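Local coordinates for protein polysaccharide deacetylase (PDB 4HD5) that probably removes acetyl groups from polysaccharides as a zinc-binding hydrolase of the NodB-like deacetylase family, at residues A[49-54]-A[134-139]; A[76-81]-A[89-94]; A[171-176]-A[353-358]. All coordinates share one frame; numbering follows the deposited sequence.

Contact 1 (A[49-54]-A[134-139])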
ATOM      1  N   ILE A  49     -23.385  16.310   6.781  1.00 39.35           N
ATOM      2  CA  ILE A  49     -22.927  16.287   5.400  1.00 35.28           C
ATOM      3  C   ILE A  49     -23.353  14.950   4.804  1.00 32.78           C
ATOM      4  O   ILE A  49     -23.198  13.897   5.426  1.00 31.96           O
ATOM      5  CB  ILE A  49     -21.391  16.453   5.277  1.00 34.64           C
ATOM      6  CG1 ILE A  49     -21.005  17.921   5.481  1.00 34.53           C
ATOM      7  CG2 ILE A  49     -20.895  15.997   3.906  1.00 32.74           C
ATOM      8  CD1 ILE A  49     -19.521  18.156   5.661  1.00 33.85           C
ATOM      9  N   SER A  50     -23.895  15.007   3.596  1.00 31.47           N
ATOM     10  CA  SER A  50     -24.306  13.818   2.874  1.00 31.11           C
ATOM     11  C   SER A  50     -23.744  13.904   1.466  1.00 28.95           C
ATOM     12  O   SER A  50     -23.647  14.990   0.903  1.00 30.32           O
ATOM     13  CB  SER A  50     -25.832  13.726   2.841  1.00 33.53           C
ATOM     14  OG  SER A  50     -26.278  12.878   1.796  1.00 36.26           O
ATOM     15  N   TYR A  51     -23.357  12.760   0.909  1.00 26.89           N
ATOM     16  CA  TYR A  51     -22.941  12.695  -0.488  1.00 25.69           C
ATOM     17  C   TYR A  51     -23.441  11.411  -1.125  1.00 25.87           C
ATOM     18  O   TYR A  51     -23.784  10.466  -0.424  1.00 24.98           O
ATOM     19  CB  TYR A  51     -21.417  12.821  -0.626  1.00 24.16           C
ATOM     20  CG  TYR A  51     -20.619  11.891   0.266  1.00 23.33           C
ATOM     21  CD1 TYR A  51     -20.414  10.561  -0.083  1.00 22.39           C
ATOM     22  CD2 TYR A  51     -20.055  12.353   1.449  1.00 22.75           C
ATOM     23  CE1 TYR A  51     -19.684   9.715   0.729  1.00 22.01           C
ATOM     24  CE2 TYR A  51     -19.323  11.512   2.269  1.00 22.29           C
ATOM     25  CZ  TYR A  51     -19.143  10.197   1.905  1.00 22.02           C
ATOM     26  OH  TYR A  51     -18.410   9.369   2.717  1.00 23.46           O
ATOM     27  N   THR A  52     -23.489  11.378  -2.455  1.00 26.67           N
ATOM     28  CA  THR A  52     -23.969  10.186  -3.148  1.00 28.00           C
ATOM     29  C   THR A  52     -22.883   9.118  -3.075  1.00 26.55           C
ATOM     30  O   THR A  52     -21.702   9.428  -3.267  1.00 25.30           O
ATOM     31  CB  THR A  52     -24.364  10.475  -4.607  1.00 29.52           C
ATOM     32  OG1 THR A  52     -23.256  11.035  -5.315  1.00 31.46           O
ATOM     33  CG2 THR A  52     -25.533  11.443  -4.648  1.00 31.11           C
ATOM     34  N   PRO A  53     -23.271   7.864  -2.767  1.00 26.33           N
ATOM     35  CA  PRO A  53     -22.263   6.829  -2.540  1.00 24.75           C
ATOM     36  C   PRO A  53     -21.331   6.630  -3.729  1.00 22.96           C
ATOM     37  O   PRO A  53     -21.708   6.897  -4.872  1.00 21.90           O
ATOM     38  CB  PRO A  53     -23.097   5.563  -2.309  1.00 24.94           C
ATOM     39  CG  PRO A  53     -24.418   6.062  -1.847  1.00 26.57           C
ATOM     40  CD  PRO A  53     -24.638   7.335  -2.602  1.00 27.44           C
ATOM     41  N   ILE A  54     -20.125   6.158  -3.440  1.00 21.83           N
ATOM     42  CA  ILE A  54     -19.130   5.913  -4.465  1.00 20.81           C
ATOM     43  C   ILE A  54     -18.641   4.476  -4.397  1.00 20.77           C
ATOM     44  O   ILE A  54     -18.858   3.778  -3.400  1.00 19.65           O
ATOM     45  CB  ILE A  54     -17.945   6.887  -4.345  1.00 20.29           C
ATOM     46  CG1 ILE A  54     -17.287   6.800  -2.964  1.00 20.28           C
ATOM     47  CG2 ILE A  54     -18.411   8.314  -4.628  1.00 20.72           C
ATOM     48  CD1 ILE A  54     -15.983   7.559  -2.873  1.00 19.23           C
ATOM     49  N   THR A 134     -19.982  21.592  10.155  1.00 31.50           N
ATOM     50  CA  THR A 134     -19.624  20.216  10.462  1.00 30.25           C
ATOM     51  C   THR A 134     -18.502  19.713   9.561  1.00 29.23           C
ATOM     52  O   THR A 134     -18.053  20.421   8.650  1.00 27.66           O
ATOM     53  CB  THR A 134     -20.860  19.296  10.348  1.00 30.91           C
ATOM     54  OG1 THR A 134     -20.588  18.020  10.944  1.00 31.07           O
ATOM     55  CG2 THR A 134     -21.277  19.110   8.891  1.00 31.01           C
ATOM     56  N   LYS A 135     -18.055  18.488   9.829  1.00 28.40           N
ATOM     57  CA  LYS A 135     -16.956  17.876   9.088  1.00 28.36           C
ATOM     58  C   LYS A 135     -17.336  16.477   8.624  1.00 26.14           C
ATOM     59  O   LYS A 135     -18.227  15.845   9.189  1.00 26.05           O
ATOM     60  CB  LYS A 135     -15.707  17.811   9.964  1.00 31.05           C
ATOM     61  CG  LYS A 135     -14.951  19.126  10.051  1.00 34.50           C
ATOM     62  CD  LYS A 135     -13.903  19.127  11.160  1.00 37.65           C
ATOM     63  CE  LYS A 135     -12.873  18.013  11.017  1.00 39.16           C
ATOM     64  NZ  LYS A 135     -12.191  17.988   9.691  1.00 41.53           N
ATOM     65  N   SER A 136     -16.655  15.997   7.589  1.00 22.48           N
ATOM     66  CA  SER A 136     -16.908  14.659   7.070  1.00 20.86           C
ATOM     67  C   SER A 136     -15.712  14.119   6.304  1.00 18.83           C
ATOM     68  O   SER A 136     -14.792  14.860   5.963  1.00 17.15           O
ATOM     69  CB  SER A 136     -18.136  14.655   6.159  1.00 21.68           C
ATOM     70  OG  SER A 136     -18.463  13.339   5.751  1.00 22.14           O
ATOM     71  N   ILE A 137     -15.759  12.816   6.035  1.00 18.36           N
ATOM     72  CA  ILE A 137     -14.707  12.112   5.309  1.00 17.19           C
ATOM     73  C   ILE A 137     -15.311  11.340   4.149  1.00 15.94           C
ATOM     74  O   ILE A 137     -16.348  10.694   4.293  1.00 15.91           O
ATOM     75  CB  ILE A 137     -13.985  11.094   6.209  1.00 18.14           C
ATOM     76  CG1 ILE A 137     -13.490  11.755   7.503  1.00 18.92           C
ATOM     77  CG2 ILE A 137     -12.833  10.432   5.456  1.00 17.26           C
ATOM     78  CD1 ILE A 137     -12.388  12.765   7.303  1.00 18.89           C
ATOM     79  N   ILE A 138     -14.651  11.424   3.002  1.00 14.79           N
ATOM     80  CA  ILE A 138     -14.957  10.598   1.845  1.00 13.79           C
ATOM     81  C   ILE A 138     -13.630  10.038   1.325  1.00 12.70           C
ATOM     82  O   ILE A 138     -12.630  10.763   1.250  1.00 11.94           O
ATOM     83  CB  ILE A 138     -15.699  11.393   0.742  1.00 14.23           C
ATOM     84  CG1 ILE A 138     -16.171  10.450  -0.369  1.00 14.55           C
ATOM     85  CG2 ILE A 138     -14.832  12.499   0.174  1.00 13.98           C
ATOM     86  CD1 ILE A 138     -17.100  11.097  -1.367  1.00 15.26           C
ATOM     87  N   THR A 139     -13.632   8.756   0.971  1.00 11.83           N
ATOM     88  CA  THR A 139     -12.409   8.066   0.572  1.00 11.07           C
ATOM     89  C   THR A 139     -12.565   7.404  -0.788  1.00 11.02           C
ATOM     90  O   THR A 139     -13.338   6.463  -0.955  1.00 11.14           O
ATOM     91  CB  THR A 139     -11.994   7.050   1.644  1.00 10.70           C
ATOM     92  OG1 THR A 139     -11.594   7.766   2.816  1.00 10.47           O
ATOM     93  CG2 THR A 139     -10.834   6.149   1.169  1.00 10.28           C
TER
HETATM   94  O   HOH W   1     -21.485  16.040   8.731  1.00 28.23           O
HETATM   95  O   HOH W   2     -20.975  12.495   6.505  1.00 33.02           O

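Contact 2 (A[76-81]-A[89-94])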
ATOM      1  N   GLN A  76     -19.430  27.438   2.560  1.00 33.77           N
ATOM      2  CA  GLN A  76     -18.167  27.061   1.951  1.00 33.37           C
ATOM      3  C   GLN A  76     -17.814  25.651   2.393  1.00 30.93           C
ATOM      4  O   GLN A  76     -17.954  25.319   3.569  1.00 29.77           O
ATOM      5  CB  GLN A  76     -17.048  28.002   2.384  1.00 36.50           C
ATOM      6  CG  GLN A  76     -17.124  29.399   1.799  1.00 39.40           C
ATOM      7  CD  GLN A  76     -15.890  30.220   2.134  1.00 43.56           C
ATOM      8  OE1 GLN A  76     -14.774  29.692   2.210  1.00 44.28           O
ATOM      9  NE2 GLN A  76     -16.081  31.521   2.331  1.00 44.06           N
ATOM     10  N   TYR A  77     -17.374  24.834   1.440  1.00 28.10           N
ATOM     11  CA  TYR A  77     -16.790  23.532   1.725  1.00 26.64           C
ATOM     12  C   TYR A  77     -15.293  23.647   1.488  1.00 24.82           C
ATOM     13  O   TYR A  77     -14.869  23.994   0.389  1.00 24.56           O
ATOM     14  CB  TYR A  77     -17.349  22.461   0.789  1.00 26.72           C
ATOM     15  CG  TYR A  77     -18.843  22.233   0.883  1.00 27.82           C
ATOM     16  CD1 TYR A  77     -19.733  22.956   0.083  1.00 27.78           C
ATOM     17  CD2 TYR A  77     -19.365  21.278   1.747  1.00 27.60           C
ATOM     18  CE1 TYR A  77     -21.097  22.736   0.155  1.00 28.49           C
ATOM     19  CE2 TYR A  77     -20.730  21.056   1.828  1.00 28.23           C
ATOM     20  CZ  TYR A  77     -21.591  21.786   1.030  1.00 28.46           C
ATOM     21  OH  TYR A  77     -22.946  21.559   1.109  1.00 30.41           O
ATOM     22  N   LYS A  78     -14.499  23.384   2.520  1.00 23.08           N
ATOM     23  CA  LYS A  78     -13.055  23.266   2.363  1.00 22.99           C
ATOM     24  C   LYS A  78     -12.737  21.775   2.292  1.00 20.23           C
ATOM     25  O   LYS A  78     -13.143  21.011   3.171  1.00 20.11           O
ATOM     26  CB  LYS A  78     -12.334  23.927   3.534  1.00 25.13           C
ATOM     27  CG  LYS A  78     -10.878  24.264   3.264  1.00 28.19           C
ATOM     28  CD  LYS A  78     -10.387  25.357   4.202  1.00 31.79           C
ATOM     29  CE  LYS A  78      -8.918  25.683   3.975  1.00 35.80           C
ATOM     30  NZ  LYS A  78      -8.462  26.838   4.798  1.00 38.99           N
ATOM     31  N   ILE A  79     -12.027  21.377   1.239  1.00 18.42           N
ATOM     32  CA  ILE A  79     -11.760  19.968   0.950  1.00 17.02           C
ATOM     33  C   ILE A  79     -10.267  19.803   0.707  1.00 16.07           C
ATOM     34  O   ILE A  79      -9.675  20.526  -0.098  1.00 15.26           O
ATOM     35  CB  ILE A  79     -12.586  19.496  -0.275  1.00 17.06           C
ATOM     36  CG1 ILE A  79     -14.078  19.791  -0.045  1.00 17.80           C
ATOM     37  CG2 ILE A  79     -12.374  18.019  -0.553  1.00 16.58           C
ATOM     38  CD1 ILE A  79     -15.016  19.242  -1.101  1.00 17.75           C
ATOM     39  N   TRP A  80      -9.649  18.868   1.429  1.00 15.67           N
ATOM     40  CA  TRP A  80      -8.249  18.551   1.220  1.00 15.24           C
ATOM     41  C   TRP A  80      -7.994  17.065   1.392  1.00 14.26           C
ATOM     42  O   TRP A  80      -8.721  16.381   2.112  1.00 14.36           O
ATOM     43  CB  TRP A  80      -7.356  19.365   2.158  1.00 15.95           C
ATOM     44  CG  TRP A  80      -7.423  18.963   3.590  1.00 16.80           C
ATOM     45  CD1 TRP A  80      -6.565  18.133   4.246  1.00 16.90           C
ATOM     46  CD2 TRP A  80      -8.397  19.381   4.556  1.00 18.07           C
ATOM     47  NE1 TRP A  80      -6.943  18.003   5.558  1.00 17.95           N
ATOM     48  CE2 TRP A  80      -8.064  18.762   5.777  1.00 18.28           C
ATOM     49  CE3 TRP A  80      -9.517  20.220   4.505  1.00 18.84           C
ATOM     50  CZ2 TRP A  80      -8.812  18.951   6.944  1.00 19.24           C
ATOM     51  CZ3 TRP A  80     -10.259  20.413   5.663  1.00 20.21           C
ATOM     52  CH2 TRP A  80      -9.904  19.777   6.868  1.00 20.09           C
ATOM     53  N   ARG A  81      -6.967  16.574   0.706  1.00 13.48           N
ATOM     54  CA  ARG A  81      -6.498  15.207   0.896  1.00 12.91           C
ATOM     55  C   ARG A  81      -5.633  15.109   2.148  1.00 13.08           C
ATOM     56  O   ARG A  81      -4.723  15.923   2.362  1.00 13.32           O
ATOM     57  CB  ARG A  81      -5.717  14.734  -0.323  1.00 12.85           C
ATOM     58  CG  ARG A  81      -6.564  14.601  -1.576  1.00 12.87           C
ATOM     59  CD  ARG A  81      -5.703  14.418  -2.813  1.00 12.49           C
ATOM     60  NE  ARG A  81      -5.112  13.077  -2.876  1.00 12.33           N
ATOM     61  CZ  ARG A  81      -3.822  12.771  -2.723  1.00 12.02           C
ATOM     62  NH1 ARG A  81      -2.909  13.707  -2.483  1.00 12.78           N
ATOM     63  NH2 ARG A  81      -3.440  11.504  -2.813  1.00 11.41           N
ATOM     64  N   ALA A  89      -5.650  22.809   0.858  1.00 26.86           N
ATOM     65  CA  ALA A  89      -7.093  22.698   0.697  1.00 26.55           C
ATOM     66  C   ALA A  89      -7.594  23.589  -0.426  1.00 27.06           C
ATOM     67  O   ALA A  89      -7.037  24.655  -0.683  1.00 27.11           O
ATOM     68  CB  ALA A  89      -7.797  23.071   1.990  1.00 26.42           C
ATOM     69  N   LYS A  90      -8.642  23.125  -1.101  1.00 26.42           N
ATOM     70  CA  LYS A  90      -9.343  23.915  -2.098  1.00 26.45           C
ATOM     71  C   LYS A  90     -10.733  24.184  -1.567  1.00 25.95           C
ATOM     72  O   LYS A  90     -11.293  23.372  -0.843  1.00 23.65           O
ATOM     73  CB  LYS A  90      -9.383  23.178  -3.431  1.00 26.77           C
ATOM     74  CG  LYS A  90      -8.021  23.180  -4.098  1.00 28.11           C
ATOM     75  CD  LYS A  90      -7.996  22.468  -5.437  1.00 28.73           C
ATOM     76  CE  LYS A  90      -6.557  22.332  -5.912  1.00 29.61           C
ATOM     77  NZ  LYS A  90      -6.418  21.452  -7.101  1.00 30.96           N
ATOM     78  N   SER A  91     -11.272  25.343  -1.916  1.00 27.81           N
ATOM     79  CA  SER A  91     -12.539  25.797  -1.375  1.00 27.87           C
ATOM     80  C   SER A  91     -13.592  25.840  -2.471  1.00 27.04           C
ATOM     81  O   SER A  91     -13.282  26.149  -3.621  1.00 25.73           O
ATOM     82  CB  SER A  91     -12.356  27.177  -0.752  1.00 30.47           C
ATOM     83  OG  SER A  91     -11.427  27.106   0.320  1.00 32.75           O
ATOM     84  N   PHE A  92     -14.824  25.507  -2.102  1.00 26.25           N
ATOM     85  CA  PHE A  92     -15.964  25.518  -3.014  1.00 27.22           C
ATOM     86  C   PHE A  92     -17.146  26.165  -2.308  1.00 28.61           C
ATOM     87  O   PHE A  92     -17.421  25.860  -1.144  1.00 28.28           O
ATOM     88  CB  PHE A  92     -16.349  24.095  -3.427  1.00 27.09           C
ATOM     89  CG  PHE A  92     -15.223  23.320  -4.038  1.00 27.43           C
ATOM     90  CD1 PHE A  92     -14.342  22.607  -3.238  1.00 27.24           C
ATOM     91  CD2 PHE A  92     -15.035  23.310  -5.411  1.00 28.03           C
ATOM     92  CE1 PHE A  92     -13.292  21.900  -3.797  1.00 25.97           C
ATOM     93  CE2 PHE A  92     -13.987  22.603  -5.976  1.00 27.64           C
ATOM     94  CZ  PHE A  92     -13.117  21.895  -5.167  1.00 26.87           C
ATOM     95  N   SER A  93     -17.848  27.042  -3.022  1.00 30.12           N
ATOM     96  CA  SER A  93     -18.963  27.801  -2.458  1.00 31.25           C
ATOM     97  C   SER A  93     -20.280  27.416  -3.112  1.00 31.31           C
ATOM     98  O   SER A  93     -20.324  27.117  -4.306  1.00 28.94           O
ATOM     99  CB  SER A  93     -18.731  29.296  -2.661  1.00 32.65           C
ATOM    100  OG  SER A  93     -17.497  29.695  -2.093  1.00 34.94           O
ATOM    101  N   SER A  94     -21.350  27.418  -2.321  1.00 32.74           N
ATOM    102  CA  SER A  94     -22.700  27.282  -2.857  1.00 35.22           C
ATOM    103  C   SER A  94     -23.628  28.287  -2.188  1.00 36.46           C
ATOM    104  O   SER A  94     -23.651  28.403  -0.958  1.00 33.88           O
ATOM    105  CB  SER A  94     -23.237  25.868  -2.649  1.00 35.84           C
ATOM    106  OG  SER A  94     -24.452  25.686  -3.361  1.00 38.38           O
TER

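Contact 3 (A[171-176]-A[353-358])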
ATOM      1  N   GLU A 171      18.864   0.235  -8.387  1.00  6.08           N
ATOM      2  CA  GLU A 171      19.115   1.586  -7.855  1.00  6.49           C
ATOM      3  C   GLU A 171      18.323   2.592  -8.681  1.00  6.44           C
ATOM      4  O   GLU A 171      17.650   3.444  -8.129  1.00  6.33           O
ATOM      5  CB  GLU A 171      20.609   1.944  -7.835  1.00  7.21           C
ATOM      6  CG  GLU A 171      20.891   3.281  -7.167  1.00  7.74           C
ATOM      7  CD  GLU A 171      22.362   3.517  -6.854  1.00  8.60           C
ATOM      8  OE1 GLU A 171      23.117   2.563  -6.579  1.00  8.89           O
ATOM      9  OE2 GLU A 171      22.771   4.682  -6.875  1.00  9.28           O
ATOM     10  N   ALA A 172      18.368   2.456 -10.001  1.00  6.51           N
ATOM     11  CA  ALA A 172      17.598   3.347 -10.883  1.00  6.54           C
ATOM     12  C   ALA A 172      16.102   3.310 -10.584  1.00  6.11           C
ATOM     13  O   ALA A 172      15.439   4.346 -10.553  1.00  6.08           O
ATOM     14  CB  ALA A 172      17.860   3.019 -12.342  1.00  6.76           C
ATOM     15  N   GLN A 173      15.567   2.113 -10.358  1.00  5.84           N
ATOM     16  CA  GLN A 173      14.153   1.962 -10.070  1.00  5.46           C
ATOM     17  C   GLN A 173      13.783   2.635  -8.738  1.00  5.45           C
ATOM     18  O   GLN A 173      12.793   3.371  -8.647  1.00  5.27           O
ATOM     19  CB  GLN A 173      13.774   0.479 -10.108  1.00  5.17           C
ATOM     20  CG  GLN A 173      13.859  -0.119 -11.509  1.00  5.30           C
ATOM     21  CD  GLN A 173      13.937  -1.636 -11.508  1.00  5.12           C
ATOM     22  OE1 GLN A 173      13.572  -2.278 -10.539  1.00  4.82           O
ATOM     23  NE2 GLN A 173      14.398  -2.207 -12.602  1.00  5.30           N
ATOM     24  N   MET A 174      14.578   2.384  -7.705  1.00  5.73           N
ATOM     25  CA  MET A 174      14.325   2.983  -6.405  1.00  5.82           C
ATOM     26  C   MET A 174      14.508   4.504  -6.455  1.00  6.53           C
ATOM     27  O   MET A 174      13.744   5.231  -5.834  1.00  6.48           O
ATOM     28  CB  MET A 174      15.221   2.365  -5.337  1.00  5.85           C
ATOM     29  CG  MET A 174      14.962   0.888  -5.095  1.00  5.56           C
ATOM     30  SD  MET A 174      13.266   0.524  -4.600  1.00  5.16           S
ATOM     31  CE  MET A 174      12.478   0.056  -6.132  1.00  5.01           C
ATOM     32  N   LYS A 175      15.494   4.993  -7.210  1.00  7.36           N
ATOM     33  CA  LYS A 175      15.654   6.440  -7.354  1.00  8.42           C
ATOM     34  C   LYS A 175      14.449   7.073  -8.055  1.00  8.22           C
ATOM     35  O   LYS A 175      14.061   8.204  -7.731  1.00  8.05           O
ATOM     36  CB  LYS A 175      16.948   6.791  -8.095  1.00  9.88           C
ATOM     37  CG  LYS A 175      17.324   8.255  -7.971  1.00 11.59           C
ATOM     38  CD  LYS A 175      18.779   8.501  -8.348  1.00 13.74           C
ATOM     39  CE  LYS A 175      19.135   9.978  -8.246  1.00 14.96           C
ATOM     40  NZ  LYS A 175      18.279  10.843  -9.110  1.00 15.63           N
ATOM     41  N   HIS A 176      13.834   6.341  -8.987  1.00  7.91           N
ATOM     42  CA  HIS A 176      12.631   6.841  -9.648  1.00  8.05           C
ATOM     43  C   HIS A 176      11.478   7.029  -8.640  1.00  7.78           C
ATOM     44  O   HIS A 176      10.770   8.056  -8.655  1.00  7.96           O
ATOM     45  CB  HIS A 176      12.211   5.928 -10.799  1.00  8.22           C
ATOM     46  CG  HIS A 176      10.855   6.248 -11.342  1.00  8.32           C
ATOM     47  ND1 HIS A 176      10.631   7.292 -12.214  1.00  8.97           N
ATOM     48  CD2 HIS A 176       9.649   5.679 -11.118  1.00  7.97           C
ATOM     49  CE1 HIS A 176       9.342   7.354 -12.498  1.00  8.77           C
ATOM     50  NE2 HIS A 176       8.728   6.378 -11.856  1.00  8.32           N
ATOM     51  N   GLU A 353      11.637   2.981 -17.674  1.00  9.21           N
ATOM     52  CA  GLU A 353      10.436   3.447 -18.335  1.00  9.69           C
ATOM     53  C   GLU A 353       9.334   2.376 -18.346  1.00  9.27           C
ATOM     54  O   GLU A 353       8.195   2.668 -18.003  1.00  8.40           O
ATOM     55  CB  GLU A 353      10.784   3.982 -19.722  1.00 11.21           C
ATOM     56  CG  GLU A 353      11.451   5.365 -19.648  1.00 12.49           C
ATOM     57  CD  GLU A 353      12.876   5.370 -19.096  1.00 13.62           C
ATOM     58  OE1 GLU A 353      13.674   4.467 -19.452  1.00 15.12           O
ATOM     59  OE2 GLU A 353      13.218   6.311 -18.330  1.00 15.03           O
ATOM     60  N   GLN A 354       9.688   1.134 -18.680  1.00  9.14           N
ATOM     61  CA  GLN A 354       8.750   0.013 -18.547  1.00  9.05           C
ATOM     62  C   GLN A 354       8.263  -0.108 -17.106  1.00  8.25           C
ATOM     63  O   GLN A 354       7.074  -0.308 -16.857  1.00  8.12           O
ATOM     64  CB  GLN A 354       9.395  -1.303 -18.991  1.00  9.37           C
ATOM     65  CG  GLN A 354       9.606  -1.400 -20.497  1.00 10.54           C
ATOM     66  CD  GLN A 354      10.472  -2.578 -20.908  1.00 10.97           C
ATOM     67  OE1 GLN A 354      11.455  -2.902 -20.247  1.00 10.81           O
ATOM     68  NE2 GLN A 354      10.109  -3.227 -22.010  1.00 11.78           N
ATOM     69  N   PHE A 355       9.197   0.030 -16.169  1.00  7.74           N
ATOM     70  CA  PHE A 355       8.915  -0.045 -14.736  1.00  7.26           C
ATOM     71  C   PHE A 355       7.884   1.015 -14.353  1.00  7.39           C
ATOM     72  O   PHE A 355       6.856   0.701 -13.754  1.00  6.97           O
ATOM     73  CB  PHE A 355      10.231   0.140 -13.980  1.00  7.02           C
ATOM     74  CG  PHE A 355      10.096   0.345 -12.493  1.00  6.69           C
ATOM     75  CD1 PHE A 355       9.862  -0.720 -11.641  1.00  6.38           C
ATOM     76  CD2 PHE A 355      10.277   1.603 -11.939  1.00  6.72           C
ATOM     77  CE1 PHE A 355       9.776  -0.525 -10.267  1.00  6.18           C
ATOM     78  CE2 PHE A 355      10.192   1.801 -10.563  1.00  6.45           C
ATOM     79  CZ  PHE A 355       9.943   0.739  -9.727  1.00  6.17           C
ATOM     80  N   ALA A 356       8.153   2.259 -14.740  1.00  7.91           N
ATOM     81  CA  ALA A 356       7.279   3.382 -14.408  1.00  8.49           C
ATOM     82  C   ALA A 356       5.885   3.196 -14.982  1.00  9.18           C
ATOM     83  O   ALA A 356       4.896   3.451 -14.307  1.00  9.77           O
ATOM     84  CB  ALA A 356       7.877   4.684 -14.897  1.00  8.84           C
ATOM     85  N   SER A 357       5.800   2.754 -16.228  1.00 10.07           N
ATOM     86  CA  SER A 357       4.503   2.498 -16.848  1.00 11.04           C
ATOM     87  C   SER A 357       3.715   1.385 -16.159  1.00 10.63           C
ATOM     88  O   SER A 357       2.481   1.451 -16.094  1.00 10.68           O
ATOM     89  CB  SER A 357       4.677   2.163 -18.334  1.00 12.13           C
ATOM     90  OG  SER A 357       5.270   3.263 -19.010  1.00 13.83           O
ATOM     91  N   SER A 358       4.419   0.379 -15.642  1.00 10.37           N
ATOM     92  CA  SER A 358       3.768  -0.774 -15.021  1.00 10.44           C
ATOM     93  C   SER A 358       3.138  -0.420 -13.671  1.00 10.68           C
ATOM     94  O   SER A 358       2.259  -1.133 -13.203  1.00 10.48           O
ATOM     95  CB  SER A 358       4.744  -1.963 -14.884  1.00 10.42           C
ATOM     96  OG  SER A 358       5.671  -1.801 -13.813  1.00 10.66           O
TER

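Contact 1 (A[49-54]-A[134-139])
With its CG placed between the backbone N and the carbonyl carbon (chi1 50°), Tyr51 brings its ring over to Ile138, whose CG1 stands opposite the backbone N (chi1 -172°) and carries CD1 onto one ring face. The two residues belong to outermost strands of different antiparallel sheets, 49-51 and 130-140, and their meeting closes one margin of a beta sandwich. The segments run in roughly the same direction with axes 7.8 Å apart, so side chains and water bridge the gap. Ile138 CD1 sits 3.5 Å above the plane of the Tyr51 ring, displaced from the centre toward CD1 and CE1, in a CH-pi contact. At the far end of the same ring, Tyr51 OH donates to Ile137 O over 2.9 Å, arriving in the carbonyl plane on a lone pair. Bond and methyl together limit how the ring can tilt.

Ile49 lies over Thr134 and Ser136: its CG1 meets Thr134 CG2 at 3.6 Å, while CG2 and CD1 both rest on Ser136 CB. Two waters bridge the strands here. One accepts from Ile49 N and also bonds Thr134 OG1 and Lys135 O; the other donates to Ile49 O and lies 2.8 Å from Ser136 OG. Thr61 of strand 60-65 touches Tyr51, Ile54 and Ile138. Beyond the tyrosine, Ile54 CD1 packs on Ile138 CG1 and ends 3.4 Å from Thr139 O.

Contact 2 (A[76-81]-A[89-94])
Strands 72-81 and 90-94 form an antiparallel beta hairpin, and the segments 76-81 and 89-94 run at 158° to each other with axes 4.6 Å apart. Tyr77 with Phe92 and Ile79 with Lys90 are hydrogen-bonded pairs, each closed by two N-H...O bonds. The straightest is Tyr77 N to Phe92 O, 2.8 Å long and 171° at the hydrogen. Gln76 with Ser93 and Lys78 with Ser91 are the non-hydrogen-bonded pairs, where CA-H groups add weaker contacts: Gln76 CA to Phe92 O and Ser91 CA to Tyr77 O.

On the face bearing Tyr77, Ile79 and Phe92, the isoleucine crosses the phenylalanine at about a right angle, its CD1 4.0 Å from Phe92 CD1. Phe92 CG lies beside its own backbone N (chi1 -56°), which sets the ring edge near Tyr77 O. On the other face, the extended chain of Lys78 runs alongside the Ala89 methyl, and Lys78 CE approaches Ala89 CB to a tight 3.5 Å. Ala89 also meets Trp80, CB to CB at 3.7 Å.

Tyr77 OH bonds Phe101 O. The hairpin is thus largely amphipathic: Gln76, Lys78, Ser91 and Ser93 give one face a polar character, whereas Tyr77, Ile79 and Phe92 pack toward the facing sheet, on Ile63, Ile103 and Phe105. Lys90 is the polar exception there, its NZ bonded to Glu109 O and its charge in cation-pi contact with Phe110.

Contact 3 (A[171-176]-A[353-358])
Phe355 lays one face of its ring against the side chain of Gln173, whose CB stands 3.9 Å from the ring centroid and 13° off the ring normal, a CH-pi contact centred over the face. The glutamine runs on in extended form across that face, CG coming over Phe355 CG, and its amide plane is turned only 21° from the ring plane, so the flat end continues the overlap near CD1 and CE1. Gln173 OE1 bonds Tyr149 OH, which holds the amide in place above the ring. The backbone takes part as well: Gln173 O lies 3.6 Å from Phe355 CE2.

About one turn further along helix 167-179, His176 completes the grip. Its CG points opposite the backbone N, as does that of Phe355, and the two side chains reach toward each other across the interface. His176 CD2 comes to the edge of the Phe355 ring, 4.0 Å from CE2, while His176 NE2 meets the methyl of Ala356, 3.6 Å from its CB. Met174 adds a looser apolar touch, its CE 4.5 Å from Phe355 CZ. The interface is mainly van der Waals packing, with the Phe355 ring wedged between Gln173 and His176. Within helix 352-358, Ser358 OG donates to Phe355 O at 2.8 Å, near the chain's end.

The segment axes approach to 10.4 Å and cross at -43°, a spacing bridged by Phe355 together with Gln173 and His176. Helices 167-179 and 352-358 belong to the TIM-barrel-like part of the chain, where both pack on strand 146-149: Phe355 touches Leu147 and Tyr149, and Met174 touches Tyr149. Met174 also meets Leu218 and Leu221 of helix 211-221, and Ile346, which follows strand 341-345, touches both Gln173 and Phe355.

How the contacts relate
Contacts 1 and 2 lie in the same N-terminal beta sandwich, their centres 13 Å apart, and contact 2 is nested within the stretch of chain that contact 1 closes. Both reach the four-stranded sheet with outermost strands 90-94 and 130-140, contact 2 with both its strands and contact 1 through 134-139 alone, and they touch where Lys135 NZ packs 4.0 Å from Trp80 CH2. Contact 3 belongs to the barrel domain and follows both in the chain; its centre is 36 Å from that of contact 1 and 35 Å from that of contact 2, with nearest atoms about 21 and 16 Å away. All three lie away from the zinc site formed by Asp206, His264 and His268.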